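Nicotinamide-nucleotide adenylyltransferase NadR family / Ribosylnicotinamide kinase (Lactococcus lactis subsp. cremoris, PDB 6GYE) probably phosphorylates nicotinamide riboside, which it binds, and probably adenylylates the resulting mononucleotide to make NAD+. Local coordinates at residues Ser9-Gly21 against His110-Val123. Sequence-based numbering, arbitrary orientation.
Sequences SKLSGKNIGIYFG and HNTLENDLSVTFYV
Ile18 and Phe121 lie side by side on one face of a parallel strand pair and point the same way, CG2 of Ile18 resting 3.7 Å from CD1 of the Phe121 ring. The other branch of the isoleucine folds back (chi2 44°), bringing its CD1 to 3.6 Å from CG1 of Val119; with its two branches Ile18 touches both Val119 and Phe121. Further along, Phe20 crosses Phe121 at a slant and the rings meet edge to edge, CE2 to CD1, at 3.8 Å. Leu104 and Ile108 of helix 95-110 cover this apolar face.

On the opposite face Tyr122 folds back over the strand pair, CG anti to its own carbonyl carbon (chi1 -59°). The ring edge thereby reaches Gly17 CA at 3.9 Å, over a residue with no side chain to block it, while Thr120 CG2 lies against one ring face. Beneath these side chains the backbone bonds run from Ser118 N to Lys14 O through to Tyr122 N to Ile18 O.

Before the strands, a salt bridge and backbone bonds join the loops. The carboxylate of Glu114 is gripped at both oxygens: Lys14 NZ, its chain crossing the glutamate at about a right angle, forms a salt bridge with OE1, and Gly13 N bonds OE2 from above the carboxylate plane (2.7 Å). A separate bridge pairs Leu11 with Thr112 through two bonds to the residues flanking the threonine, Leu11 N to Asn111 O (2.9 Å) and Leu113 N to Leu11 O (2.7 Å).

Strands 15-21 and 118-123 are the first and fourth of a five-stranded parallel sheet ordered 3-2-1-4-5, the Rossmann-like core expected of a nucleotidyltransferase domain.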
loop_
_atom_site.group_PDB
_atom_site.type_symbol
_atom_site.label_atom_id
_atom_site.label_comp_id
_atom_site.label_asym_id
_atom_site.label_seq_id
_atom_site.Cartn_x
_atom_site.Cartn_y
_atom_site.Cartn_z
ATOM N N SER A 9 -3.992 -4.379 -29.130
ATOM C CA SER A 9 -4.018 -3.524 -27.939
ATOM C C SER A 9 -3.259 -2.212 -28.135
ATOM O O SER A 9 -2.573 -1.723 -27.231
ATOM C CB SER A 9 -3.471 -4.301 -26.744
ATOM O OG SER A 9 -2.124 -4.693 -26.956
ATOM N N LYS A 10 -3.359 -1.639 -29.324
ATOM C CA LYS A 10 -2.729 -0.375 -29.658
ATOM C C LYS A 10 -3.769 0.743 -29.671
ATOM O O LYS A 10 -4.977 0.505 -29.750
ATOM C CB LYS A 10 -2.025 -0.474 -31.023
ATOM C CG LYS A 10 -0.900 -1.508 -31.057
ATOM C CD LYS A 10 -0.458 -1.830 -32.472
ATOM C CE LYS A 10 0.840 -2.629 -32.478
ATOM N NZ LYS A 10 1.742 -2.211 -33.594
ATOM N N LEU A 11 -3.275 1.972 -29.547
ATOM C CA LEU A 11 -4.131 3.146 -29.562
ATOM C C LEU A 11 -4.612 3.434 -30.979
ATOM O O LEU A 11 -3.808 3.483 -31.916
ATOM C CB LEU A 11 -3.351 4.328 -29.006
ATOM C CG LEU A 11 -4.022 5.305 -28.067
ATOM C CD1 LEU A 11 -4.829 4.604 -26.984
ATOM C CD2 LEU A 11 -2.916 6.156 -27.471
ATOM N N SER A 12 -5.923 3.610 -31.142
ATOM C CA SER A 12 -6.497 3.990 -32.425
ATOM C C SER A 12 -6.656 5.503 -32.518
ATOM O O SER A 12 -6.590 6.222 -31.520
ATOM C CB SER A 12 -7.857 3.328 -32.622
ATOM O OG SER A 12 -8.793 3.869 -31.707
ATOM N N GLY A 13 -6.882 5.987 -33.737
ATOM C CA GLY A 13 -7.142 7.395 -33.965
ATOM C C GLY A 13 -5.942 8.123 -34.550
ATOM O O GLY A 13 -4.817 7.625 -34.572
ATOM N N LYS A 14 -6.200 9.343 -35.031
ATOM C CA LYS A 14 -5.165 10.194 -35.620
ATOM C C LYS A 14 -4.579 11.216 -34.646
ATOM O O LYS A 14 -3.370 11.456 -34.670
ATOM C CB LYS A 14 -5.709 10.925 -36.852
ATOM C CG LYS A 14 -5.919 10.037 -38.071
ATOM C CD LYS A 14 -4.601 9.537 -38.640
ATOM C CE LYS A 14 -4.799 8.892 -40.004
ATOM N NZ LYS A 14 -5.678 7.692 -39.919
ATOM N N ASN A 15 -5.387 11.835 -33.788
ATOM C CA ASN A 15 -4.890 12.839 -32.846
ATOM C C ASN A 15 -4.552 12.158 -31.526
ATOM O O ASN A 15 -5.446 11.730 -30.790
ATOM C CB ASN A 15 -5.912 13.949 -32.637
ATOM C CG ASN A 15 -6.174 14.725 -33.891
ATOM O OD1 ASN A 15 -5.249 15.243 -34.512
ATOM N ND2 ASN A 15 -7.439 14.829 -34.269
ATOM N N ILE A 16 -3.260 12.048 -31.234
ATOM C CA ILE A 16 -2.768 11.301 -30.081
ATOM C C ILE A 16 -2.056 12.262 -29.137
ATOM O O ILE A 16 -1.189 13.034 -29.568
ATOM C CB ILE A 16 -1.809 10.175 -30.504
ATOM C CG1 ILE A 16 -2.456 9.245 -31.553
ATOM C CG2 ILE A 16 -1.280 9.463 -29.271
ATOM C CD1 ILE A 16 -3.762 8.593 -31.134
ATOM N N GLY A 17 -2.400 12.200 -27.853
ATOM C CA GLY A 17 -1.723 12.968 -26.818
ATOM C C GLY A 17 -0.801 12.073 -26.007
ATOM O O GLY A 17 -1.146 10.930 -25.699
ATOM N N ILE A 18 0.365 12.600 -25.661
ATOM C CA ILE A 18 1.365 11.880 -24.883
ATOM C C ILE A 18 1.495 12.605 -23.555
ATOM O O ILE A 18 1.858 13.792 -23.516
ATOM C CB ILE A 18 2.725 11.790 -25.603
ATOM C CG1 ILE A 18 2.758 10.759 -26.740
ATOM C CG2 ILE A 18 3.786 11.310 -24.640
ATOM C CD1 ILE A 18 1.608 10.692 -27.671
ATOM N N TYR A 19 1.204 11.898 -22.466
ATOM C CA TYR A 19 1.204 12.485 -21.131
ATOM C C TYR A 19 2.220 11.739 -20.286
ATOM O O TYR A 19 2.180 10.507 -20.216
ATOM C CB TYR A 19 -0.192 12.428 -20.494
ATOM C CG TYR A 19 -0.305 13.131 -19.162
ATOM C CD1 TYR A 19 0.035 12.490 -17.978
ATOM C CD2 TYR A 19 -0.766 14.432 -19.089
ATOM C CE1 TYR A 19 -0.066 13.146 -16.766
ATOM C CE2 TYR A 19 -0.867 15.081 -17.900
ATOM C CZ TYR A 19 -0.513 14.449 -16.735
ATOM O OH TYR A 19 -0.632 15.136 -15.533
ATOM N N PHE A 20 3.142 12.485 -19.677
ATOM C CA PHE A 20 4.266 11.946 -18.924
ATOM C C PHE A 20 4.039 12.051 -17.428
ATOM O O PHE A 20 3.363 12.965 -16.949
ATOM C CB PHE A 20 5.556 12.705 -19.224
ATOM C CG PHE A 20 6.061 12.548 -20.608
ATOM C CD1 PHE A 20 6.907 11.508 -20.926
ATOM C CD2 PHE A 20 5.747 13.474 -21.582
ATOM C CE1 PHE A 20 7.419 11.382 -22.204
ATOM C CE2 PHE A 20 6.254 13.353 -22.871
ATOM C CZ PHE A 20 7.090 12.312 -23.176
ATOM N N GLY A 21 4.664 11.140 -16.692
ATOM C CA GLY A 21 4.746 11.280 -15.247
ATOM C C GLY A 21 5.598 10.173 -14.669
ATOM O O GLY A 21 5.876 9.170 -15.332
ATOM N N HIS A 110 5.255 1.657 -31.357
ATOM C CA HIS A 110 4.769 0.338 -30.970
ATOM C C HIS A 110 3.314 0.384 -30.518
ATOM O O HIS A 110 2.538 -0.531 -30.811
ATOM C CB HIS A 110 5.651 -0.232 -29.857
ATOM C CG HIS A 110 5.347 -1.657 -29.512
ATOM N ND1 HIS A 110 5.341 -2.669 -30.452
ATOM C CD2 HIS A 110 5.026 -2.239 -28.332
ATOM C CE1 HIS A 110 5.039 -3.812 -29.862
ATOM N NE2 HIS A 110 4.843 -3.579 -28.577
ATOM N N ASN A 111 2.915 1.448 -29.830
ATOM C CA ASN A 111 1.622 1.502 -29.164
ATOM C C ASN A 111 0.569 2.259 -29.962
ATOM O O ASN A 111 -0.492 2.583 -29.420
ATOM C CB ASN A 111 1.774 2.127 -27.772
ATOM C CG ASN A 111 2.495 1.211 -26.807
ATOM O OD1 ASN A 111 1.872 0.377 -26.142
ATOM N ND2 ASN A 111 3.820 1.327 -26.754
ATOM N N THR A 112 0.814 2.525 -31.236
ATOM C CA THR A 112 -0.161 3.220 -32.057
ATOM C C THR A 112 -0.598 2.351 -33.226
ATOM O O THR A 112 0.205 1.621 -33.814
ATOM C CB THR A 112 0.403 4.545 -32.575
ATOM O OG1 THR A 112 0.579 5.444 -31.472
ATOM C CG2 THR A 112 -0.564 5.155 -33.549
ATOM N N LEU A 113 -1.884 2.448 -33.555
ATOM C CA LEU A 113 -2.462 1.657 -34.630
ATOM C C LEU A 113 -2.111 2.249 -35.985
ATOM O O LEU A 113 -1.568 1.556 -36.852
ATOM C CB LEU A 113 -3.980 1.583 -34.442
ATOM C CG LEU A 113 -4.822 0.498 -35.110
ATOM C CD1 LEU A 113 -5.015 0.788 -36.595
ATOM C CD2 LEU A 113 -4.206 -0.888 -34.892
ATOM N N GLU A 114 -2.396 3.530 -36.176
ATOM C CA GLU A 114 -2.424 4.150 -37.493
ATOM C C GLU A 114 -1.133 4.906 -37.795
ATOM O O GLU A 114 -0.225 5.011 -36.965
ATOM C CB GLU A 114 -3.634 5.086 -37.604
ATOM C CG GLU A 114 -4.916 4.444 -37.087
ATOM C CD GLU A 114 -6.102 5.384 -37.101
ATOM O OE1 GLU A 114 -6.097 6.339 -37.911
ATOM O OE2 GLU A 114 -7.031 5.175 -36.288
ATOM N N ASN A 115 -1.058 5.401 -39.028
ATOM C CA ASN A 115 0.014 6.245 -39.536
ATOM C C ASN A 115 -0.541 7.639 -39.805
ATOM O O ASN A 115 -1.748 7.876 -39.704
ATOM C CB ASN A 115 0.614 5.664 -40.824
ATOM C CG ASN A 115 1.176 4.273 -40.636
ATOM O OD1 ASN A 115 1.647 3.921 -39.557
ATOM N ND2 ASN A 115 1.129 3.469 -41.694
ATOM N N ASP A 116 0.356 8.557 -40.175
ATOM C CA ASP A 116 -0.004 9.960 -40.405
ATOM C C ASP A 116 -0.690 10.562 -39.178
ATOM O O ASP A 116 -1.778 11.138 -39.259
ATOM C CB ASP A 116 -0.880 10.105 -41.645
ATOM C CG ASP A 116 -0.321 9.359 -42.825
ATOM O OD1 ASP A 116 0.838 9.637 -43.194
ATOM O OD2 ASP A 116 -1.028 8.480 -43.363
ATOM N N LEU A 117 -0.048 10.405 -38.026
ATOM C CA LEU A 117 -0.617 10.908 -36.789
ATOM C C LEU A 117 -0.323 12.387 -36.618
ATOM O O LEU A 117 0.626 12.930 -37.187
ATOM C CB LEU A 117 -0.046 10.171 -35.587
ATOM C CG LEU A 117 -0.129 8.654 -35.564
ATOM C CD1 LEU A 117 0.521 8.207 -34.272
ATOM C CD2 LEU A 117 -1.577 8.180 -35.671
ATOM N N SER A 118 -1.142 13.028 -35.794
ATOM C CA SER A 118 -0.861 14.350 -35.246
ATOM C C SER A 118 -0.668 14.145 -33.748
ATOM O O SER A 118 -1.632 13.876 -33.024
ATOM C CB SER A 118 -1.980 15.342 -35.550
ATOM O OG SER A 118 -1.683 16.623 -35.008
ATOM N N VAL A 119 0.579 14.215 -33.299
ATOM C CA VAL A 119 0.949 13.905 -31.928
ATOM C C VAL A 119 1.306 15.184 -31.185
ATOM O O VAL A 119 2.015 16.050 -31.718
ATOM C CB VAL A 119 2.122 12.910 -31.897
ATOM C CG1 VAL A 119 2.564 12.675 -30.465
ATOM C CG2 VAL A 119 1.708 11.604 -32.534
ATOM N N THR A 120 0.816 15.295 -29.949
ATOM C CA THR A 120 1.125 16.404 -29.053
ATOM C C THR A 120 1.751 15.866 -27.768
ATOM O O THR A 120 1.155 15.028 -27.089
ATOM C CB THR A 120 -0.129 17.226 -28.738
ATOM O OG1 THR A 120 -0.727 17.666 -29.958
ATOM C CG2 THR A 120 0.210 18.438 -27.878
ATOM N N PHE A 121 2.947 16.350 -27.442
ATOM C CA PHE A 121 3.605 16.058 -26.172
ATOM C C PHE A 121 3.215 17.102 -25.122
ATOM O O PHE A 121 3.389 18.302 -25.346
ATOM C CB PHE A 121 5.126 16.059 -26.359
ATOM C CG PHE A 121 5.656 14.906 -27.169
ATOM C CD1 PHE A 121 5.831 13.660 -26.594
ATOM C CD2 PHE A 121 5.990 15.075 -28.503
ATOM C CE1 PHE A 121 6.319 12.605 -27.335
ATOM C CE2 PHE A 121 6.486 14.014 -29.258
ATOM C CZ PHE A 121 6.653 12.789 -28.676
ATOM N N TYR A 122 2.708 16.652 -23.974
ATOM C CA TYR A 122 2.437 17.537 -22.838
ATOM C C TYR A 122 3.622 17.444 -21.884
ATOM O O TYR A 122 3.827 16.415 -21.241
ATOM C CB TYR A 122 1.110 17.181 -22.159
ATOM C CG TYR A 122 -0.050 17.288 -23.142
ATOM C CD1 TYR A 122 -0.722 18.497 -23.339
ATOM C CD2 TYR A 122 -0.434 16.192 -23.920
ATOM C CE1 TYR A 122 -1.757 18.608 -24.270
ATOM C CE2 TYR A 122 -1.467 16.296 -24.847
ATOM C CZ TYR A 122 -2.128 17.503 -25.018
ATOM O OH TYR A 122 -3.146 17.589 -25.950
ATOM N N VAL A 123 4.387 18.532 -21.788
ATOM C CA VAL A 123 5.706 18.558 -21.162
ATOM C C VAL A 123 5.740 19.640 -20.096
ATOM O O VAL A 123 5.244 20.749 -20.313
ATOM C CB VAL A 123 6.806 18.798 -22.218
ATOM C CG1 VAL A 123 8.141 19.087 -21.566
ATOM C CG2 VAL A 123 6.916 17.588 -23.120
HETATM O O HOH W 1 2.890 15.364 -19.250
#